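PDB 3FXG: rhamnonate dehydratase from Gibberella zeae PH-1, which probably dehydrates L-rhamnonate to 2-keto-3-deoxy-L-rhamnonate, as a magnesium-dependent lyase of the enolase superfamily. Local coordinates for residues Gly328-Ile336 and Thr377-Leu387; Pro87-Gln95 and Ile398-Val406. One frame throughout, in Å; residues are numbered along the deposited sequence.

Interaction 1: Gly328-Ile336 and Thr377-Leu387; sequences GPYSYHFQI and TADLDKPGFGL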
loop_
_atom_site.group_PDB
_atom_site.type_symbol
_atom_site.label_atom_id
_atom_site.label_comp_id
_atom_site.label_asym_id
_atom_site.label_seq_id
_atom_site.Cartn_x
_atom_site.Cartn_y
_atom_site.Cartn_z
ATOM N N GLY A 328 -39.944 7.129 5.876
ATOM C CA GLY A 328 -41.268 6.529 5.970
ATOM C C GLY A 328 -41.458 5.238 5.181
ATOM O O GLY A 328 -40.524 4.451 5.058
ATOM N N PRO A 329 -42.663 4.986 4.640
ATOM C CA PRO A 329 -42.958 3.775 3.862
ATOM C C PRO A 329 -41.963 3.464 2.741
ATOM O O PRO A 329 -41.734 2.301 2.412
ATOM C CB PRO A 329 -44.360 4.045 3.333
ATOM C CG PRO A 329 -44.978 4.819 4.462
ATOM C CD PRO A 329 -43.880 5.801 4.813
ATOM N N TYR A 330 -41.378 4.498 2.148
ATOM C CA TYR A 330 -40.411 4.280 1.078
ATOM C C TYR A 330 -39.220 3.502 1.626
ATOM O O TYR A 330 -38.567 2.750 0.900
ATOM C CB TYR A 330 -39.955 5.616 0.492
ATOM C CG TYR A 330 -41.108 6.470 0.027
ATOM C CD1 TYR A 330 -42.123 5.928 -0.762
ATOM C CD2 TYR A 330 -41.206 7.810 0.400
ATOM C CE1 TYR A 330 -43.210 6.696 -1.166
ATOM C CE2 TYR A 330 -42.290 8.588 0.000
ATOM C CZ TYR A 330 -43.287 8.023 -0.780
ATOM O OH TYR A 330 -44.372 8.775 -1.161
ATOM N N SER A 331 -38.938 3.686 2.911
ATOM C CA SER A 331 -37.841 2.974 3.543
ATOM C C SER A 331 -38.339 1.692 4.208
ATOM O O SER A 331 -37.625 0.692 4.239
ATOM C CB SER A 331 -37.138 3.869 4.568
ATOM O OG SER A 331 -38.070 4.465 5.452
ATOM N N TYR A 332 -39.567 1.704 4.723
ATOM C CA TYR A 332 -40.102 0.511 5.374
ATOM C C TYR A 332 -40.142 -0.675 4.416
ATOM O O TYR A 332 -39.712 -1.775 4.761
ATOM C CB TYR A 332 -41.517 0.759 5.920
ATOM C CG TYR A 332 -41.634 1.974 6.814
ATOM C CD1 TYR A 332 -40.516 2.499 7.461
ATOM C CD2 TYR A 332 -42.866 2.605 7.010
ATOM C CE1 TYR A 332 -40.616 3.619 8.274
ATOM C CE2 TYR A 332 -42.975 3.727 7.827
ATOM C CZ TYR A 332 -41.845 4.227 8.452
ATOM O OH TYR A 332 -41.931 5.345 9.247
ATOM N N HIS A 333 -40.654 -0.449 3.210
ATOM C CA HIS A 333 -40.749 -1.525 2.233
ATOM C C HIS A 333 -39.377 -2.059 1.848
ATOM O O HIS A 333 -39.226 -3.237 1.529
ATOM C CB HIS A 333 -41.498 -1.052 0.984
ATOM C CG HIS A 333 -42.989 -1.040 1.142
ATOM N ND1 HIS A 333 -43.651 -0.117 1.923
ATOM C CD2 HIS A 333 -43.946 -1.835 0.607
ATOM C CE1 HIS A 333 -44.953 -0.341 1.859
ATOM N NE2 HIS A 333 -45.158 -1.377 1.066
ATOM N N PHE A 334 -38.379 -1.186 1.885
ATOM C CA PHE A 334 -37.024 -1.588 1.549
ATOM C C PHE A 334 -36.395 -2.380 2.694
ATOM O O PHE A 334 -35.887 -3.482 2.489
ATOM C CB PHE A 334 -36.172 -0.355 1.244
ATOM C CG PHE A 334 -34.730 -0.669 0.994
ATOM C CD1 PHE A 334 -34.335 -1.296 -0.180
ATOM C CD2 PHE A 334 -33.767 -0.365 1.951
ATOM C CE1 PHE A 334 -32.998 -1.621 -0.398
ATOM C CE2 PHE A 334 -32.429 -0.687 1.742
ATOM C CZ PHE A 334 -32.047 -1.316 0.566
ATOM N N GLN A 335 -36.432 -1.817 3.900
ATOM C CA GLN A 335 -35.847 -2.466 5.072
ATOM C C GLN A 335 -36.381 -3.856 5.377
ATOM O O GLN A 335 -35.647 -4.723 5.845
ATOM C CB GLN A 335 -36.040 -1.602 6.324
ATOM C CG GLN A 335 -35.159 -0.373 6.396
ATOM C CD GLN A 335 -33.722 -0.667 6.012
ATOM O OE1 GLN A 335 -33.414 -0.835 4.834
ATOM N NE2 GLN A 335 -32.838 -0.741 7.004
ATOM N N ILE A 336 -37.663 -4.068 5.119
ATOM C CA ILE A 336 -38.285 -5.353 5.410
ATOM C C ILE A 336 -37.931 -6.440 4.392
ATOM O O ILE A 336 -38.158 -7.621 4.642
ATOM C CB ILE A 336 -39.829 -5.198 5.453
ATOM C CG1 ILE A 336 -40.458 -6.320 6.277
ATOM C CG2 ILE A 336 -40.392 -5.210 4.040
ATOM C CD1 ILE A 336 -40.176 -6.205 7.758
ATOM N N THR A 377 -45.171 -6.673 8.689
ATOM C CA THR A 377 -45.429 -6.837 7.266
ATOM C C THR A 377 -46.900 -6.537 6.996
ATOM O O THR A 377 -47.252 -5.978 5.956
ATOM C CB THR A 377 -45.115 -8.272 6.792
ATOM O OG1 THR A 377 -45.664 -9.214 7.721
ATOM C CG2 THR A 377 -43.612 -8.483 6.688
ATOM N N ALA A 378 -47.756 -6.913 7.942
ATOM C CA ALA A 378 -49.186 -6.670 7.808
ATOM C C ALA A 378 -49.455 -5.175 7.640
ATOM O O ALA A 378 -50.306 -4.784 6.845
ATOM C CB ALA A 378 -49.927 -7.202 9.029
ATOM N N ASP A 379 -48.722 -4.343 8.378
ATOM C CA ASP A 379 -48.898 -2.892 8.292
ATOM C C ASP A 379 -48.606 -2.389 6.880
ATOM O O ASP A 379 -49.110 -1.345 6.465
ATOM C CB ASP A 379 -47.955 -2.155 9.256
ATOM C CG ASP A 379 -48.237 -2.457 10.716
ATOM O OD1 ASP A 379 -49.421 -2.505 11.109
ATOM O OD2 ASP A 379 -47.262 -2.623 11.480
ATOM N N LEU A 380 -47.784 -3.134 6.147
ATOM C CA LEU A 380 -47.402 -2.736 4.798
ATOM C C LEU A 380 -48.211 -3.397 3.688
ATOM O O LEU A 380 -47.966 -3.145 2.506
ATOM C CB LEU A 380 -45.915 -3.038 4.583
ATOM C CG LEU A 380 -44.956 -2.500 5.650
ATOM C CD1 LEU A 380 -43.524 -2.855 5.278
ATOM C CD2 LEU A 380 -45.111 -0.988 5.766
ATOM N N ASP A 381 -49.181 -4.229 4.058
ATOM C CA ASP A 381 -49.979 -4.920 3.052
ATOM C C ASP A 381 -51.087 -4.106 2.396
ATOM O O ASP A 381 -52.272 -4.303 2.660
ATOM C CB ASP A 381 -50.554 -6.224 3.620
ATOM C CG ASP A 381 -49.505 -7.322 3.721
ATOM O OD1 ASP A 381 -48.585 -7.349 2.876
ATOM O OD2 ASP A 381 -49.602 -8.167 4.630
ATOM N N LYS A 382 -50.672 -3.189 1.531
ATOM C CA LYS A 382 -51.573 -2.340 0.768
ATOM C C LYS A 382 -50.878 -2.152 -0.579
ATOM O O LYS A 382 -49.657 -2.274 -0.670
ATOM C CB LYS A 382 -51.772 -0.992 1.464
ATOM C CG LYS A 382 -52.573 -1.090 2.755
ATOM C CD LYS A 382 -52.726 0.260 3.424
ATOM C CE LYS A 382 -53.463 0.132 4.748
ATOM N NZ LYS A 382 -53.440 1.399 5.528
ATOM N N PRO A 383 -51.645 -1.873 -1.645
ATOM C CA PRO A 383 -51.066 -1.680 -2.980
ATOM C C PRO A 383 -49.975 -0.607 -3.026
ATOM O O PRO A 383 -50.116 0.458 -2.429
ATOM C CB PRO A 383 -52.281 -1.310 -3.827
ATOM C CG PRO A 383 -53.394 -2.061 -3.150
ATOM C CD PRO A 383 -53.115 -1.791 -1.697
ATOM N N GLY A 384 -48.890 -0.897 -3.741
ATOM C CA GLY A 384 -47.799 0.060 -3.852
ATOM C C GLY A 384 -47.177 0.380 -2.507
ATOM O O GLY A 384 -46.865 -0.528 -1.737
ATOM N N PHE A 385 -46.989 1.666 -2.223
ATOM C CA PHE A 385 -46.413 2.081 -0.951
ATOM C C PHE A 385 -47.500 2.282 0.101
ATOM O O PHE A 385 -47.227 2.724 1.216
ATOM C CB PHE A 385 -45.574 3.355 -1.126
ATOM C CG PHE A 385 -44.214 3.101 -1.732
ATOM C CD1 PHE A 385 -43.279 2.314 -1.062
ATOM C CD2 PHE A 385 -43.876 3.624 -2.975
ATOM C CE1 PHE A 385 -42.030 2.051 -1.622
ATOM C CE2 PHE A 385 -42.626 3.368 -3.548
ATOM C CZ PHE A 385 -41.704 2.580 -2.872
ATOM N N GLY A 386 -48.732 1.945 -0.272
ATOM C CA GLY A 386 -49.864 2.028 0.640
ATOM C C GLY A 386 -50.275 3.368 1.216
ATOM O O GLY A 386 -50.975 3.413 2.230
ATOM N N LEU A 387 -49.864 4.458 0.582
ATOM C CA LEU A 387 -50.217 5.785 1.071
ATOM C C LEU A 387 -51.368 6.371 0.266
ATOM O O LEU A 387 -51.330 6.396 -0.962
ATOM C CB LEU A 387 -49.004 6.714 1.003
ATOM C CG LEU A 387 -47.842 6.337 1.924
ATOM C CD1 LEU A 387 -46.621 7.174 1.581
ATOM C CD2 LEU A 387 -48.249 6.544 3.373
HETATM O O HOH W 1 -48.080 -0.653 1.283
#

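Interaction 2: Pro87-Gln95 and Ile398-Val406; sequences PPACWLVHQ and IPSDYLFKV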
loop_
_atom_site.group_PDB
_atom_site.type_symbol
_atom_site.label_atom_id
_atom_site.label_comp_id
_atom_site.label_asym_id
_atom_site.label_seq_id
_atom_site.Cartn_x
_atom_site.Cartn_y
_atom_site.Cartn_z
ATOM N N PRO A 87 -40.463 23.805 -5.808
ATOM C CA PRO A 87 -40.527 24.401 -7.146
ATOM C C PRO A 87 -39.416 23.993 -8.118
ATOM O O PRO A 87 -39.694 23.547 -9.229
ATOM C CB PRO A 87 -40.529 25.902 -6.853
ATOM C CG PRO A 87 -41.238 25.979 -5.544
ATOM C CD PRO A 87 -40.607 24.841 -4.771
ATOM N N PRO A 88 -38.141 24.141 -7.719
ATOM C CA PRO A 88 -37.079 23.751 -8.654
ATOM C C PRO A 88 -37.144 22.278 -9.059
ATOM O O PRO A 88 -36.787 21.917 -10.182
ATOM C CB PRO A 88 -35.799 24.118 -7.901
ATOM C CG PRO A 88 -36.197 23.998 -6.457
ATOM C CD PRO A 88 -37.577 24.613 -6.442
ATOM N N ALA A 89 -37.614 21.432 -8.147
ATOM C CA ALA A 89 -37.738 20.008 -8.425
ATOM C C ALA A 89 -38.807 19.800 -9.493
ATOM O O ALA A 89 -38.598 19.062 -10.458
ATOM C CB ALA A 89 -38.112 19.251 -7.153
ATOM N N CYS A 90 -39.950 20.463 -9.322
ATOM C CA CYS A 90 -41.048 20.343 -10.277
ATOM C C CYS A 90 -40.653 20.854 -11.652
ATOM O O CYS A 90 -41.072 20.303 -12.669
ATOM C CB CYS A 90 -42.278 21.114 -9.788
ATOM S SG CYS A 90 -43.041 20.421 -8.308
ATOM N N TRP A 91 -39.850 21.912 -11.681
ATOM C CA TRP A 91 -39.403 22.487 -12.946
ATOM C C TRP A 91 -38.607 21.441 -13.721
ATOM O O TRP A 91 -38.811 21.254 -14.920
ATOM C CB TRP A 91 -38.524 23.710 -12.688
ATOM C CG TRP A 91 -38.276 24.550 -13.903
ATOM C CD1 TRP A 91 -39.000 25.635 -14.315
ATOM C CD2 TRP A 91 -37.225 24.380 -14.863
ATOM N NE1 TRP A 91 -38.461 26.153 -15.468
ATOM C CE2 TRP A 91 -37.371 25.403 -15.827
ATOM C CE3 TRP A 91 -36.171 23.461 -15.000
ATOM C CZ2 TRP A 91 -36.502 25.537 -16.919
ATOM C CZ3 TRP A 91 -35.305 23.593 -16.088
ATOM C CH2 TRP A 91 -35.478 24.627 -17.033
ATOM N N LEU A 92 -37.704 20.755 -13.026
ATOM C CA LEU A 92 -36.873 19.731 -13.655
ATOM C C LEU A 92 -37.686 18.524 -14.113
ATOM O O LEU A 92 -37.447 17.980 -15.192
ATOM C CB LEU A 92 -35.772 19.285 -12.688
ATOM C CG LEU A 92 -34.710 20.342 -12.372
ATOM C CD1 LEU A 92 -33.820 19.858 -11.237
ATOM C CD2 LEU A 92 -33.881 20.625 -13.619
ATOM N N VAL A 93 -38.647 18.110 -13.293
ATOM C CA VAL A 93 -39.494 16.972 -13.631
ATOM C C VAL A 93 -40.041 17.087 -15.053
ATOM O O VAL A 93 -39.893 16.174 -15.866
ATOM C CB VAL A 93 -40.707 16.859 -12.671
ATOM C CG1 VAL A 93 -41.715 15.864 -13.226
ATOM C CG2 VAL A 93 -40.246 16.422 -11.284
ATOM N N HIS A 94 -40.667 18.220 -15.347
ATOM C CA HIS A 94 -41.274 18.444 -16.654
ATOM C C HIS A 94 -40.333 18.905 -17.754
ATOM O O HIS A 94 -40.447 18.460 -18.892
ATOM C CB HIS A 94 -42.428 19.437 -16.511
ATOM C CG HIS A 94 -43.508 18.962 -15.591
ATOM N ND1 HIS A 94 -44.375 17.943 -15.924
ATOM C CD2 HIS A 94 -43.823 19.323 -14.324
ATOM C CE1 HIS A 94 -45.177 17.697 -14.903
ATOM N NE2 HIS A 94 -44.862 18.520 -13.919
ATOM N N GLN A 95 -39.401 19.791 -17.430
ATOM C CA GLN A 95 -38.479 20.282 -18.447
ATOM C C GLN A 95 -37.451 19.247 -18.899
ATOM O O GLN A 95 -37.076 19.208 -20.072
ATOM C CB GLN A 95 -37.763 21.538 -17.948
ATOM C CG GLN A 95 -38.664 22.760 -17.819
ATOM C CD GLN A 95 -39.286 23.167 -19.144
ATOM O OE1 GLN A 95 -40.473 22.942 -19.382
ATOM N NE2 GLN A 95 -38.482 23.758 -20.016
ATOM N N ILE A 398 -50.371 22.608 -4.979
ATOM C CA ILE A 398 -50.207 23.672 -5.954
ATOM C C ILE A 398 -49.637 23.151 -7.268
ATOM O O ILE A 398 -48.487 22.714 -7.319
ATOM C CB ILE A 398 -49.255 24.754 -5.407
ATOM C CG1 ILE A 398 -49.748 25.229 -4.039
ATOM C CG2 ILE A 398 -49.169 25.914 -6.377
ATOM C CD1 ILE A 398 -48.777 26.140 -3.321
ATOM N N PRO A 399 -50.436 23.182 -8.348
ATOM C CA PRO A 399 -49.947 22.704 -9.645
ATOM C C PRO A 399 -48.677 23.485 -9.990
ATOM O O PRO A 399 -48.600 24.687 -9.737
ATOM C CB PRO A 399 -51.102 23.030 -10.588
ATOM C CG PRO A 399 -52.300 22.900 -9.698
ATOM C CD PRO A 399 -51.843 23.605 -8.443
ATOM N N SER A 400 -47.685 22.806 -10.555
ATOM C CA SER A 400 -46.423 23.459 -10.895
ATOM C C SER A 400 -46.491 24.295 -12.170
ATOM O O SER A 400 -45.500 24.908 -12.568
ATOM C CB SER A 400 -45.318 22.409 -11.028
ATOM O OG SER A 400 -45.634 21.465 -12.034
ATOM N N ASP A 401 -47.669 24.325 -12.792
ATOM C CA ASP A 401 -47.905 25.066 -14.032
ATOM C C ASP A 401 -47.367 26.500 -14.066
ATOM O O ASP A 401 -46.809 26.932 -15.074
ATOM C CB ASP A 401 -49.409 25.099 -14.330
ATOM C CG ASP A 401 -49.981 23.720 -14.617
ATOM O OD1 ASP A 401 -49.622 22.753 -13.911
ATOM O OD2 ASP A 401 -50.806 23.605 -15.547
ATOM N N TYR A 402 -47.538 27.236 -12.973
ATOM C CA TYR A 402 -47.090 28.625 -12.920
ATOM C C TYR A 402 -45.598 28.805 -13.195
ATOM O O TYR A 402 -45.178 29.845 -13.699
ATOM C CB TYR A 402 -47.448 29.241 -11.561
ATOM C CG TYR A 402 -46.541 28.840 -10.418
ATOM C CD1 TYR A 402 -45.444 29.628 -10.062
ATOM C CD2 TYR A 402 -46.777 27.675 -9.689
ATOM C CE1 TYR A 402 -44.608 29.268 -9.006
ATOM C CE2 TYR A 402 -45.946 27.306 -8.631
ATOM C CZ TYR A 402 -44.867 28.105 -8.296
ATOM O OH TYR A 402 -44.044 27.742 -7.254
ATOM N N LEU A 403 -44.804 27.791 -12.869
ATOM C CA LEU A 403 -43.359 27.852 -13.069
ATOM C C LEU A 403 -42.951 27.900 -14.539
ATOM O O LEU A 403 -41.809 28.237 -14.863
ATOM C CB LEU A 403 -42.691 26.649 -12.395
ATOM C CG LEU A 403 -42.702 26.622 -10.866
ATOM C CD1 LEU A 403 -42.286 25.245 -10.372
ATOM C CD2 LEU A 403 -41.764 27.697 -10.330
ATOM N N PHE A 404 -43.884 27.572 -15.425
ATOM C CA PHE A 404 -43.593 27.556 -16.851
ATOM C C PHE A 404 -44.239 28.701 -17.621
ATOM O O PHE A 404 -44.132 28.771 -18.844
ATOM C CB PHE A 404 -44.024 26.209 -17.429
ATOM C CG PHE A 404 -43.482 25.032 -16.666
ATOM C CD1 PHE A 404 -42.123 24.735 -16.691
ATOM C CD2 PHE A 404 -44.324 24.244 -15.889
ATOM C CE1 PHE A 404 -41.611 23.668 -15.952
ATOM C CE2 PHE A 404 -43.824 23.178 -15.147
ATOM C CZ PHE A 404 -42.466 22.889 -15.178
ATOM N N LYS A 405 -44.906 29.599 -16.903
ATOM C CA LYS A 405 -45.548 30.751 -17.530
ATOM C C LYS A 405 -44.546 31.891 -17.667
ATOM O O LYS A 405 -44.620 32.890 -16.948
ATOM C CB LYS A 405 -46.749 31.216 -16.700
ATOM C CG LYS A 405 -48.070 30.554 -17.071
ATOM C CD LYS A 405 -48.017 29.047 -16.917
ATOM C CE LYS A 405 -49.302 28.399 -17.417
ATOM N NZ LYS A 405 -50.498 28.882 -16.677
ATOM N N VAL A 406 -43.606 31.733 -18.591
ATOM C CA VAL A 406 -42.584 32.745 -18.819
ATOM C C VAL A 406 -43.172 33.946 -19.555
ATOM O O VAL A 406 -43.829 33.798 -20.586
ATOM C CB VAL A 406 -41.403 32.166 -19.637
ATOM C CG1 VAL A 406 -41.916 31.531 -20.917
ATOM C CG2 VAL A 406 -40.397 33.263 -19.953
HETATM O O HOH W 2 -39.565 28.790 -16.467
#

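Interaction 1: Gly328-Ile336 and Thr377-Leu387
A three-ring aromatic cluster, with His333 and Tyr330 on the short helix 329-335 and Phe385 on the loop 377-387, forms the centre of this contact. Tyr330 turns its edge to the face of Phe385, the ring planes at 88° and the centroids 4.9 Å apart; Tyr330 CD1 stands over the middle of that face. Phe385 in turn points its own edge, at CD1, to one face of His333, with the two centroids 5.4 Å apart. The other face of the imidazole is taken by Leu380, whose CB makes an off-centre CH-pi contact 4.3 Å from the ring centroid.

In fold terms, this packs a helix of the barrel domain, the TIM-barrel-like C-terminal part of an enolase superfamily enzyme, against the loop that follows strand 374-376. Helix 128-148 adds Leu138 against both Tyr330 and Phe385.

The imidazole is also fixed by polar contacts. With CG anti to the carbonyl carbon (chi1 -80°) and the ring rotated to chi2 72°, ND1 faces Pro329 O, one turn earlier in the helix, and donates to it at 3.1 Å; His333 N reaches the same oxygen from the opposite face of its carbonyl plane. At the far end of the ring, NE2 makes a weak bond to a water that lies in the ring plane and bridges to Leu380 O, 2.8 Å away, and to Lys382 O. Flanking the cluster, Pro329 CG meets Leu387 CD2 at 3.9 Å, and farther along the chain Ile336 CG1 touches Thr377 CG2 at 3.8 Å.

Interaction 2: Pro87-Gln95 and Ile398-Val406
Phe404 and Leu403, on the 3-10 turn 401-404 close to the C-terminus, pack against Trp91 on helix 86-101, in the alpha+beta capping domain characteristic of the enolase superfamily. The turn follows strand 397-399, an outer strand of that domain's antiparallel sheet, so the C-terminal part of the chain comes back onto the N-terminal domain.

Phe404 fits between three helix side chains. Its CE1 lies over one face of the Trp91 indole, 3.7 Å from CD1, but the rings are slid so far apart that they barely overlap. CE1 also meets Gln95 CG at 3.6 Å; with CG anti to the carbonyl carbon (chi1 -69°), that chain sets CG over the centre of the same indole face, and the bend at chi2 keeps OE1 beside Phe404 CD1. On the His94 side, Phe404 CZ packs on His94 CB at 3.7 Å.

Leu403 works one turn nearer the helix start, its CD1 4.0 Å from Pro87 CB. Beside it, Cys90 CB meets Ser400 CB at 3.5 Å. Ser16 OG of strand 11-19 hydrogen-bonds separately to Ser400 OG and to His94 NE2. Pro88 of a neighbouring subunit packs on Trp91. At the indole edge, Trp91 NE1 donates to a water 3.0 Å away, which donates onward to Leu403 O.

How the interactions relate
The two contacts share no segment and lie about 29 Å apart between centres, with nearest atoms about 13 Å apart. Interaction 1 is wholly buried; interaction 2, farther from the centre of the chain, is only partly so. Other subunits reach both, Val5 of one packing on Asp381 and Pro383 of interaction 1, and Pro88 of another on Trp91. Helix 128-148 is common ground, touching the aromatic cluster of interaction 1 and Ala89, Leu92 and Val93 of interaction 2. Both rest mainly on apolar and ring packing, with one water bridging the two segments in each. Yet the rings meet edge to face within the barrel domain, whereas in the capping domain indole and phenyl planes run nearly parallel and slid apart.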